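Local coordinates for cytochrome P450 RhF (Acinetobacter radioresistens, PDB 6RO8), which is the haem domain of a bacterial cytochrome P450 that binds haem b and probably catalyses monooxygenation, and is linked to peroxygenase activity, at residues I80-C85 against T326-S331; V317-R322 against K340-S345. All coordinates share one frame; numbering follows the deposited sequence.

Contact 1 (I80-C85 against T326-S331)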
ATOM      1  N   ILE A  80      12.896 -16.817   4.807  1.00 91.97           N
ATOM      2  CA  ILE A  80      13.509 -17.339   6.020  1.00 96.73           C
ATOM      3  C   ILE A  80      14.679 -16.451   6.437  1.00 89.20           C
ATOM      4  O   ILE A  80      14.726 -15.961   7.571  1.00 87.79           O
ATOM      5  CB  ILE A  80      13.899 -18.827   5.844  1.00101.07           C
ATOM      6  CG1 ILE A  80      14.679 -19.068   4.552  1.00112.72           C
ATOM      7  CG2 ILE A  80      12.634 -19.691   5.784  1.00 77.73           C
ATOM      8  CD1 ILE A  80      15.891 -20.009   4.682  1.00112.52           C
ATOM      9  N   THR A  81      15.586 -16.145   5.504  1.00 88.62           N
ATOM     10  CA  THR A  81      16.650 -15.182   5.787  1.00 95.00           C
ATOM     11  C   THR A  81      16.091 -13.789   6.048  1.00 96.81           C
ATOM     12  O   THR A  81      16.417 -13.157   7.060  1.00 95.59           O
ATOM     13  CB  THR A  81      17.632 -15.121   4.626  1.00 97.37           C
ATOM     14  OG1 THR A  81      17.824 -16.442   4.108  1.00101.28           O
ATOM     15  CG2 THR A  81      18.964 -14.564   5.108  1.00 90.48           C
ATOM     16  N   PHE A  82      15.270 -13.282   5.130  1.00 96.20           N
ATOM     17  CA  PHE A  82      14.720 -11.932   5.218  1.00 88.90           C
ATOM     18  C   PHE A  82      13.254 -12.048   5.595  1.00 86.29           C
ATOM     19  O   PHE A  82      12.407 -12.355   4.752  1.00 99.32           O
ATOM     20  CB  PHE A  82      14.922 -11.189   3.907  1.00 84.09           C
ATOM     21  CG  PHE A  82      16.280 -11.376   3.346  1.00 82.73           C
ATOM     22  CD1 PHE A  82      17.366 -10.767   3.943  1.00 83.48           C
ATOM     23  CD2 PHE A  82      16.482 -12.197   2.257  1.00 80.06           C
ATOM     24  CE1 PHE A  82      18.625 -10.949   3.449  1.00 84.62           C
ATOM     25  CE2 PHE A  82      17.740 -12.382   1.760  1.00 83.51           C
ATOM     26  CZ  PHE A  82      18.819 -11.757   2.361  1.00 87.92           C
ATOM     27  N   SER A  83      12.957 -11.798   6.857  1.00 79.32           N
ATOM     28  CA  SER A  83      11.618 -12.030   7.360  1.00 78.49           C
ATOM     29  C   SER A  83      10.816 -10.735   7.400  1.00 79.47           C
ATOM     30  O   SER A  83      11.356  -9.626   7.477  1.00 77.55           O
ATOM     31  CB  SER A  83      11.661 -12.651   8.752  1.00 82.22           C
ATOM     32  OG  SER A  83      11.443 -11.675   9.758  1.00 86.87           O
ATOM     33  N   ALA A  84       9.504 -10.908   7.375  1.00 79.34           N
ATOM     34  CA  ALA A  84       8.539  -9.830   7.308  1.00 74.78           C
ATOM     35  C   ALA A  84       8.190  -9.256   8.668  1.00 78.16           C
ATOM     36  O   ALA A  84       7.301  -8.403   8.740  1.00 75.57           O
ATOM     37  CB  ALA A  84       7.264 -10.333   6.626  1.00 72.71           C
ATOM     38  N   CYS A  85       8.866  -9.697   9.739  1.00 82.72           N
ATOM     39  CA  CYS A  85       8.422  -9.373  11.095  1.00 71.82           C
ATOM     40  C   CYS A  85       8.324  -7.869  11.317  1.00 76.27           C
ATOM     41  O   CYS A  85       7.397  -7.397  11.984  1.00 83.54           O
ATOM     42  CB  CYS A  85       9.349 -10.023  12.120  1.00 74.54           C
ATOM     43  SG  CYS A  85      11.091  -9.498  12.090  1.00 88.53           S
ATOM     44  N   THR A 326      19.607 -14.235   9.895  1.00 96.83           N
ATOM     45  CA  THR A 326      20.959 -14.762  10.025  1.00100.89           C
ATOM     46  C   THR A 326      21.851 -13.966   9.092  1.00105.63           C
ATOM     47  O   THR A 326      21.370 -13.370   8.129  1.00104.09           O
ATOM     48  CB  THR A 326      21.041 -16.257   9.680  1.00103.00           C
ATOM     49  OG1 THR A 326      22.382 -16.738   9.909  1.00107.89           O
ATOM     50  CG2 THR A 326      20.651 -16.476   8.225  1.00 84.48           C
ATOM     51  N   GLU A 327      23.155 -13.939   9.365  1.00113.12           N
ATOM     52  CA  GLU A 327      23.985 -13.170   8.453  1.00114.19           C
ATOM     53  C   GLU A 327      23.903 -13.776   7.057  1.00111.40           C
ATOM     54  O   GLU A 327      23.639 -14.969   6.874  1.00110.55           O
ATOM     55  CB  GLU A 327      25.439 -13.045   8.923  1.00117.83           C
ATOM     56  CG  GLU A 327      26.029 -14.138   9.760  1.00132.62           C
ATOM     57  CD  GLU A 327      27.513 -13.869  10.039  1.00133.46           C
ATOM     58  OE1 GLU A 327      28.130 -14.601  10.842  1.00133.44           O
ATOM     59  OE2 GLU A 327      28.054 -12.902   9.449  1.00129.18           O
ATOM     60  N   SER A 328      24.076 -12.914   6.069  1.00112.97           N
ATOM     61  CA  SER A 328      23.664 -13.171   4.700  1.00101.90           C
ATOM     62  C   SER A 328      24.343 -12.122   3.840  1.00 97.20           C
ATOM     63  O   SER A 328      24.882 -11.136   4.349  1.00 92.94           O
ATOM     64  CB  SER A 328      22.144 -13.093   4.571  1.00 96.87           C
ATOM     65  OG  SER A 328      21.656 -11.976   5.302  1.00 94.30           O
ATOM     66  N   GLU A 329      24.307 -12.327   2.533  1.00100.65           N
ATOM     67  CA  GLU A 329      24.801 -11.260   1.686  1.00104.98           C
ATOM     68  C   GLU A 329      24.001 -11.197   0.392  1.00106.80           C
ATOM     69  O   GLU A 329      23.479 -12.200  -0.101  1.00111.05           O
ATOM     70  CB  GLU A 329      26.297 -11.409   1.427  1.00112.52           C
ATOM     71  CG  GLU A 329      26.695 -12.661   0.694  1.00133.06           C
ATOM     72  CD  GLU A 329      26.620 -12.469  -0.806  1.00144.51           C
ATOM     73  OE1 GLU A 329      25.810 -13.158  -1.466  1.00147.72           O
ATOM     74  OE2 GLU A 329      27.356 -11.602  -1.323  1.00147.76           O
ATOM     75  N   VAL A 330      23.889  -9.981  -0.130  1.00107.05           N
ATOM     76  CA  VAL A 330      23.186  -9.685  -1.371  1.00 94.94           C
ATOM     77  C   VAL A 330      24.104  -8.779  -2.178  1.00 96.73           C
ATOM     78  O   VAL A 330      24.556  -7.749  -1.669  1.00104.38           O
ATOM     79  CB  VAL A 330      21.822  -9.010  -1.113  1.00 82.04           C
ATOM     80  CG1 VAL A 330      21.083  -8.722  -2.407  1.00 66.76           C
ATOM     81  CG2 VAL A 330      20.974  -9.884  -0.193  1.00 81.20           C
ATOM     82  N   SER A 331      24.418  -9.183  -3.405  1.00 90.22           N
ATOM     83  CA  SER A 331      25.244  -8.397  -4.331  1.00 94.38           C
ATOM     84  C   SER A 331      26.453  -7.750  -3.648  1.00 98.70           C
ATOM     85  O   SER A 331      26.698  -6.547  -3.774  1.00103.60           O
ATOM     86  CB  SER A 331      24.404  -7.329  -5.025  1.00 81.32           C
ATOM     87  OG  SER A 331      23.657  -7.896  -6.080  1.00 87.20           O
TER
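Thr-81 and Thr-326 make the nearest backbone approach, their CA atoms 6.1 Å apart; beyond them the two segments diverge, and the short strands 82-83 and 328-330 are not paired with each other. Side chains therefore make the contact, with 190 Å² buried in all. Thr-81 sends its methyl rather than its hydroxyl across: CG2 lies anti to the backbone N and meets CB of Ser-328 at 3.5 Å. The same methyl reaches Thr-326 methyl to methyl, CG2 to CG2 at 4.0 Å, while Thr-81 OG1 turns back to a hydrogen bond with Asp-78. On the facing segment Ser-328 bonds within its own segment, OG giving its proton to Thr-326 O over 3.2 Å in the carbonyl plane, tying the first strand residue back to the loop before it while its CB faces Thr-81. Phe-82 carries the contact inward. Its CZ packs on Val-330 CG2 at 3.8 Å, with the two side chains set aslant, and its CE1 passes 3.7 Å from Ser-328 OG. One ring face lies under Thr-81 CB, 3.9 Å above the plane and over the ring centre, so the preceding residue helps fix how the ring lies. Phe-335 of strand 333-335 and Ile-75 of helix 69-77 extend this apolar patch. Beyond Phe-82, Ser-83 OG accepts from Cys-85 N at 168°, forming an ST turn. The arrangement joins the edge strand 82-83 of the P450 mixed sheet to the two-stranded antiparallel hairpin of 328-330 and 333-335.

Contact 2 (V317-R322 against K340-S345). With HEM (protoporphyrin IX containing Fe), chain B; HIS (histidine), chain C.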
ATOM      1  N   VAL A 317       2.489   1.542  -3.073  1.00 60.09           N
ATOM      2  CA  VAL A 317       3.562   1.117  -2.183  1.00 61.52           C
ATOM      3  C   VAL A 317       4.890   1.386  -2.885  1.00 62.20           C
ATOM      4  O   VAL A 317       5.166   0.824  -3.951  1.00 57.23           O
ATOM      5  CB  VAL A 317       3.431  -0.365  -1.804  1.00 64.38           C
ATOM      6  CG1 VAL A 317       4.627  -0.793  -0.939  1.00 59.98           C
ATOM      7  CG2 VAL A 317       2.111  -0.612  -1.074  1.00 54.15           C
ATOM      8  N   VAL A 318       5.712   2.244  -2.290  1.00 54.50           N
ATOM      9  CA  VAL A 318       6.998   2.623  -2.867  1.00 57.30           C
ATOM     10  C   VAL A 318       8.180   2.012  -2.134  1.00 62.75           C
ATOM     11  O   VAL A 318       9.298   2.036  -2.678  1.00 68.35           O
ATOM     12  CB  VAL A 318       7.157   4.156  -2.916  1.00 63.84           C
ATOM     13  CG1 VAL A 318       6.146   4.777  -3.921  1.00 66.69           C
ATOM     14  CG2 VAL A 318       6.980   4.750  -1.520  1.00 47.85           C
ATOM     15  N   ALA A 319       7.982   1.479  -0.922  1.00 58.76           N
ATOM     16  CA  ALA A 319       9.052   0.865  -0.139  1.00 56.16           C
ATOM     17  C   ALA A 319       8.439  -0.062   0.902  1.00 58.69           C
ATOM     18  O   ALA A 319       7.525   0.338   1.624  1.00 66.49           O
ATOM     19  CB  ALA A 319       9.902   1.923   0.558  1.00 49.02           C
ATOM     20  N   TRP A 320       8.935  -1.289   0.979  1.00 55.06           N
ATOM     21  CA  TRP A 320       8.519  -2.251   1.987  1.00 61.29           C
ATOM     22  C   TRP A 320       9.762  -2.715   2.754  1.00 66.45           C
ATOM     23  O   TRP A 320      10.898  -2.366   2.411  1.00 69.75           O
ATOM     24  CB  TRP A 320       7.757  -3.417   1.332  1.00 56.05           C
ATOM     25  CG  TRP A 320       6.664  -3.990   2.182  1.00 61.82           C
ATOM     26  CD1 TRP A 320       6.538  -5.298   2.579  1.00 62.81           C
ATOM     27  CD2 TRP A 320       5.541  -3.292   2.746  1.00 63.40           C
ATOM     28  NE1 TRP A 320       5.414  -5.455   3.364  1.00 65.11           N
ATOM     29  CE2 TRP A 320       4.783  -4.243   3.481  1.00 64.17           C
ATOM     30  CE3 TRP A 320       5.109  -1.959   2.717  1.00 54.65           C
ATOM     31  CZ2 TRP A 320       3.610  -3.906   4.164  1.00 57.90           C
ATOM     32  CZ3 TRP A 320       3.950  -1.621   3.418  1.00 59.04           C
ATOM     33  CH2 TRP A 320       3.210  -2.597   4.121  1.00 58.48           C
ATOM     34  N   ARG A 321       9.566  -3.493   3.816  1.00 63.93           N
ATOM     35  CA  ARG A 321      10.645  -3.712   4.772  1.00 65.29           C
ATOM     36  C   ARG A 321      10.867  -5.193   5.067  1.00 67.64           C
ATOM     37  O   ARG A 321       9.941  -6.021   5.016  1.00 67.43           O
ATOM     38  CB  ARG A 321      10.368  -2.972   6.073  1.00 63.27           C
ATOM     39  CG  ARG A 321      10.348  -1.458   5.935  1.00 61.86           C
ATOM     40  CD  ARG A 321      10.081  -0.821   7.290  1.00 59.42           C
ATOM     41  NE  ARG A 321       8.678  -0.927   7.664  1.00 63.27           N
ATOM     42  CZ  ARG A 321       8.186  -0.648   8.866  1.00 73.61           C
ATOM     43  NH1 ARG A 321       9.000  -0.250   9.870  1.00 61.65           N
ATOM     44  NH2 ARG A 321       6.873  -0.776   9.058  1.00 68.40           N
ATOM     45  N   ARG A 322      12.118  -5.518   5.380  1.00 65.27           N
ATOM     46  CA  ARG A 322      12.499  -6.858   5.788  1.00 73.93           C
ATOM     47  C   ARG A 322      13.460  -6.743   6.959  1.00 76.21           C
ATOM     48  O   ARG A 322      14.109  -5.710   7.151  1.00 82.14           O
ATOM     49  CB  ARG A 322      13.152  -7.649   4.635  1.00 71.74           C
ATOM     50  CG  ARG A 322      12.180  -8.143   3.589  1.00 68.31           C
ATOM     51  CD  ARG A 322      11.101  -8.979   4.238  1.00 74.65           C
ATOM     52  NE  ARG A 322      10.236  -9.638   3.260  1.00 84.65           N
ATOM     53  CZ  ARG A 322       8.986  -9.267   2.989  1.00 70.49           C
ATOM     54  NH1 ARG A 322       8.454  -8.227   3.614  1.00 68.72           N
ATOM     55  NH2 ARG A 322       8.270  -9.944   2.104  1.00 64.54           N
ATOM     56  N   LYS A 340      17.898  -4.175   9.506  1.00 82.60           N
ATOM     57  CA  LYS A 340      16.625  -3.838   8.883  1.00 74.90           C
ATOM     58  C   LYS A 340      16.862  -3.315   7.474  1.00 74.08           C
ATOM     59  O   LYS A 340      17.782  -2.522   7.247  1.00 76.59           O
ATOM     60  CB  LYS A 340      15.871  -2.814   9.729  1.00 72.36           C
ATOM     61  CG  LYS A 340      15.534  -3.360  11.112  1.00 77.99           C
ATOM     62  CD  LYS A 340      14.895  -2.321  12.000  1.00 85.47           C
ATOM     63  CE  LYS A 340      14.996  -2.723  13.469  1.00 92.18           C
ATOM     64  NZ  LYS A 340      13.957  -3.697  13.863  1.00 98.03           N
ATOM     65  N   LEU A 341      16.028  -3.761   6.536  1.00 72.91           N
ATOM     66  CA  LEU A 341      16.167  -3.438   5.120  1.00 69.71           C
ATOM     67  C   LEU A 341      14.924  -2.715   4.617  1.00 69.44           C
ATOM     68  O   LEU A 341      13.791  -3.140   4.891  1.00 66.59           O
ATOM     69  CB  LEU A 341      16.384  -4.709   4.295  1.00 78.93           C
ATOM     70  CG  LEU A 341      17.324  -5.780   4.867  1.00 77.08           C
ATOM     71  CD1 LEU A 341      17.505  -6.904   3.846  1.00 82.61           C
ATOM     72  CD2 LEU A 341      18.659  -5.176   5.204  1.00 73.06           C
ATOM     73  N   PHE A 342      15.138  -1.634   3.869  1.00 72.39           N
ATOM     74  CA  PHE A 342      14.098  -1.027   3.037  1.00 63.88           C
ATOM     75  C   PHE A 342      14.237  -1.566   1.624  1.00 62.41           C
ATOM     76  O   PHE A 342      15.274  -1.375   0.979  1.00 76.08           O
ATOM     77  CB  PHE A 342      14.196   0.498   3.033  1.00 63.42           C
ATOM     78  CG  PHE A 342      13.253   1.152   3.984  1.00 61.05           C
ATOM     79  CD1 PHE A 342      11.884   0.970   3.844  1.00 65.44           C
ATOM     80  CD2 PHE A 342      13.723   1.909   5.036  1.00 63.27           C
ATOM     81  CE1 PHE A 342      11.004   1.556   4.736  1.00 73.09           C
ATOM     82  CE2 PHE A 342      12.856   2.487   5.935  1.00 64.85           C
ATOM     83  CZ  PHE A 342      11.494   2.311   5.789  1.00 69.33           C
ATOM     84  N   LEU A 343      13.217  -2.271   1.163  1.00 62.96           N
ATOM     85  CA  LEU A 343      13.145  -2.720  -0.227  1.00 64.87           C
ATOM     86  C   LEU A 343      12.405  -1.639  -1.002  1.00 66.14           C
ATOM     87  O   LEU A 343      11.173  -1.587  -0.959  1.00 67.60           O
ATOM     88  CB  LEU A 343      12.406  -4.052  -0.325  1.00 71.15           C
ATOM     89  CG  LEU A 343      13.123  -5.351   0.059  1.00 75.76           C
ATOM     90  CD1 LEU A 343      13.711  -5.307   1.457  1.00 75.57           C
ATOM     91  CD2 LEU A 343      12.184  -6.552  -0.112  1.00 67.43           C
ATOM     92  N   VAL A 344      13.123  -0.764  -1.711  1.00 64.14           N
ATOM     93  CA  VAL A 344      12.474   0.405  -2.327  1.00 65.52           C
ATOM     94  C   VAL A 344      11.924  -0.021  -3.687  1.00 64.64           C
ATOM     95  O   VAL A 344      12.560   0.152  -4.727  1.00 63.19           O
ATOM     96  CB  VAL A 344      13.404   1.605  -2.423  1.00 62.61           C
ATOM     97  CG1 VAL A 344      12.625   2.802  -2.956  1.00 58.83           C
ATOM     98  CG2 VAL A 344      13.949   1.919  -1.082  1.00 67.01           C
ATOM     99  N   SER A 345      10.692  -0.545  -3.671  1.00 58.79           N
ATOM    100  CA  SER A 345      10.099  -1.112  -4.881  1.00 65.57           C
ATOM    101  C   SER A 345       9.844  -0.061  -5.964  1.00 62.22           C
ATOM    102  O   SER A 345       9.921  -0.382  -7.154  1.00 54.93           O
ATOM    103  CB  SER A 345       8.807  -1.842  -4.538  1.00 64.22           C
ATOM    104  OG  SER A 345       8.086  -1.132  -3.562  1.00 67.92           O
TER
HETATM  105  CHA HEM B 500       0.508  -7.989   0.961  1.00 58.42           C
HETATM  106  CHB HEM B 500       0.623  -3.963  -1.771  1.00 64.35           C
HETATM  107  CHC HEM B 500      -4.247  -3.861  -1.998  1.00 58.30           C
HETATM  108  CHD HEM B 500      -4.310  -7.591   1.115  1.00 62.79           C
HETATM  109  C1A HEM B 500       0.980  -6.902   0.259  1.00 59.53           C
HETATM  110  C2A HEM B 500       2.365  -6.501   0.091  1.00 65.64           C
HETATM  111  C3A HEM B 500       2.395  -5.401  -0.655  1.00 61.68           C
HETATM  112  C4A HEM B 500       1.029  -5.038  -0.995  1.00 66.46           C
HETATM  113  CMA HEM B 500       3.679  -4.653  -1.070  1.00 53.53           C
HETATM  114  CAA HEM B 500       3.605  -7.226   0.661  1.00 55.70           C
HETATM  115  CBA HEM B 500       4.167  -8.086  -0.455  1.00 55.86           C
HETATM  116  CGA HEM B 500       5.334  -8.910   0.015  1.00 62.45           C
HETATM  117  O1A HEM B 500       5.729  -8.788   1.201  1.00 60.68           O
HETATM  118  O2A HEM B 500       5.862  -9.692  -0.811  1.00 57.16           O
HETATM  119  C1B HEM B 500      -0.662  -3.643  -2.141  1.00 62.66           C
HETATM  120  C2B HEM B 500      -1.031  -2.647  -3.128  1.00 67.79           C
HETATM  121  C3B HEM B 500      -2.385  -2.605  -3.182  1.00 61.48           C
HETATM  122  C4B HEM B 500      -2.909  -3.581  -2.236  1.00 63.35           C
HETATM  123  CMB HEM B 500       0.004  -1.813  -3.931  1.00 58.42           C
HETATM  124  CAB HEM B 500      -3.316  -1.749  -4.073  1.00 56.96           C
HETATM  125  CBB HEM B 500      -2.926  -1.014  -5.115  1.00 56.08           C
HETATM  126  C1C HEM B 500      -4.701  -4.864  -1.170  1.00 64.17           C
HETATM  127  C2C HEM B 500      -6.080  -5.210  -0.869  1.00 67.48           C
HETATM  128  C3C HEM B 500      -6.063  -6.252  -0.006  1.00 70.25           C
HETATM  129  C4C HEM B 500      -4.694  -6.589   0.259  1.00 64.02           C
HETATM  130  CMC HEM B 500      -7.301  -4.482  -1.471  1.00 62.17           C
HETATM  131  CAC HEM B 500      -7.211  -7.054   0.669  1.00 72.77           C
HETATM  132  CBC HEM B 500      -8.500  -6.763   0.487  1.00 84.17           C
HETATM  133  C1D HEM B 500      -3.029  -8.013   1.371  1.00 61.68           C
HETATM  134  C2D HEM B 500      -2.657  -9.091   2.257  1.00 64.83           C
HETATM  135  C3D HEM B 500      -1.336  -9.214   2.212  1.00 67.66           C
HETATM  136  C4D HEM B 500      -0.810  -8.212   1.292  1.00 63.41           C
HETATM  137  CMD HEM B 500      -3.610  -9.953   3.114  1.00 65.40           C
HETATM  138  CAD HEM B 500      -0.531 -10.241   3.041  1.00 73.07           C
HETATM  139  CBD HEM B 500      -0.387 -11.575   2.322  1.00 76.93           C
HETATM  140  CGD HEM B 500       0.760 -12.345   2.936  1.00 80.31           C
HETATM  141  O1D HEM B 500       1.377 -11.828   3.891  1.00 80.11           O
HETATM  142  O2D HEM B 500       1.078 -13.469   2.474  1.00 82.50           O
HETATM  143  NA  HEM B 500       0.199  -5.978  -0.404  1.00 68.45           N
HETATM  144  NB  HEM B 500      -1.827  -4.187  -1.621  1.00 64.09           N
HETATM  145  NC  HEM B 500      -3.891  -5.730  -0.456  1.00 67.64           N
HETATM  146  ND  HEM B 500      -1.876  -7.501   0.796  1.00 62.99           N
HETATM  147 FE   HEM B 500      -1.884  -5.849  -0.429  1.00 59.25          FE
HETATM  148  N   HIS C 501      -0.804  -1.867   4.479  1.00 91.48           N
HETATM  149  CA  HIS C 501      -0.286  -2.232   3.166  1.00 87.65           C
HETATM  150  C   HIS C 501      -1.370  -2.133   2.097  1.00 68.61           C
HETATM  151  O   HIS C 501      -1.134  -2.522   0.945  1.00 90.70           O
HETATM  152  CB  HIS C 501       0.297  -3.645   3.194  1.00 95.53           C
HETATM  153  CG  HIS C 501      -0.512  -4.617   3.994  1.00 93.53           C
HETATM  154  ND1 HIS C 501      -0.924  -5.834   3.491  1.00 88.75           N
HETATM  155  CD2 HIS C 501      -0.987  -4.552   5.260  1.00 92.01           C
HETATM  156  CE1 HIS C 501      -1.618  -6.476   4.416  1.00 88.25           C
HETATM  157  NE2 HIS C 501      -1.670  -5.720   5.498  1.00 91.70           N
HETATM  158  OXT HIS C 501      -2.481  -1.672   2.365  1.00 85.21           O
HETATM  159  O   HOH W   1      -1.753  -4.606   1.504  1.00 78.69           O
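Strands 320-322 and 340-343 run antiparallel, their axes 4.6 Å apart at the closest and their directions 150° from each other, with Trp-320/Leu-343 and Arg-322/Leu-341 as hydrogen-bonded pairs flanking the non-hydrogen-bonded pair Arg-321/Phe-342. Each of the two outer pairs is doubly bonded; Leu-343 N to Trp-320 O measures 2.6 Å and Arg-322 N to Leu-341 O 2.9 Å. The ladder ends with Trp-320/Leu-343; Val-344, next along, is the centre of an inverse gamma turn and occupies the N-cap position of helix 345-349. On the face of Arg-321 and Phe-342 the two side chains lie side by side and point the same way, guanidinium and ring planes 19° apart. Arg-321 CG comes to 3.3 Å from Phe-342 CE1, and the chain then bends at chi3, its NH1 going on to Glu-89 O and Tyr-63 OH. Ala-319 CB adds a 4.0 Å contact with Phe-342 CD1. These strands are inner neighbours in the five-stranded mixed sheet of the P450 fold, 340-343 in the middle, and the opposite face, bearing Trp-320 and Arg-322, supplies part of the haem pocket. Arg-322 lays its CG obliquely against Leu-343 CD1 and bends at chi2 (-56°). Its NH2 then donates to haem propionate O1A at 2.9 Å, the oxygen lying at the guanidinium edge in its plane, while NH1 is held by Arg-321 O, so two bonds fix the group's rotation. His-379 and Arg-126 also hydrogen-bond to the haem. Trp-320 offers one indole face to haem methyl CMA, and its CH2 stands 3.2 Å from CB of the bound histidine, which is also hydrogen-bonded to Thr-274 OG1. Val-317 CG2 touches haem CHB at 3.7 Å.

Contact 1 lies nearer the surface, its centre about 22 Å from the centre of the chain, whereas contact 2 is buried, its centre about 11 Å from that of the chain. The same mixed sheet unites them: strand 82-83 of contact 1 pairs with strand 320-324 of contact 2, which leads along the chain to 328-330. They also touch directly, Ser-83 O lying 3.3 Å from Arg-322 CD and Phe-82 CD1 3.9 Å from Leu-341 CD1, so the phenylalanine spans both. Chemistry follows position. Contact 1 joins its segments mainly through methyls, a phenyl ring and a serine side chain, while contact 2 combines a backbone ladder with an arginine-propionate bond and haem packing.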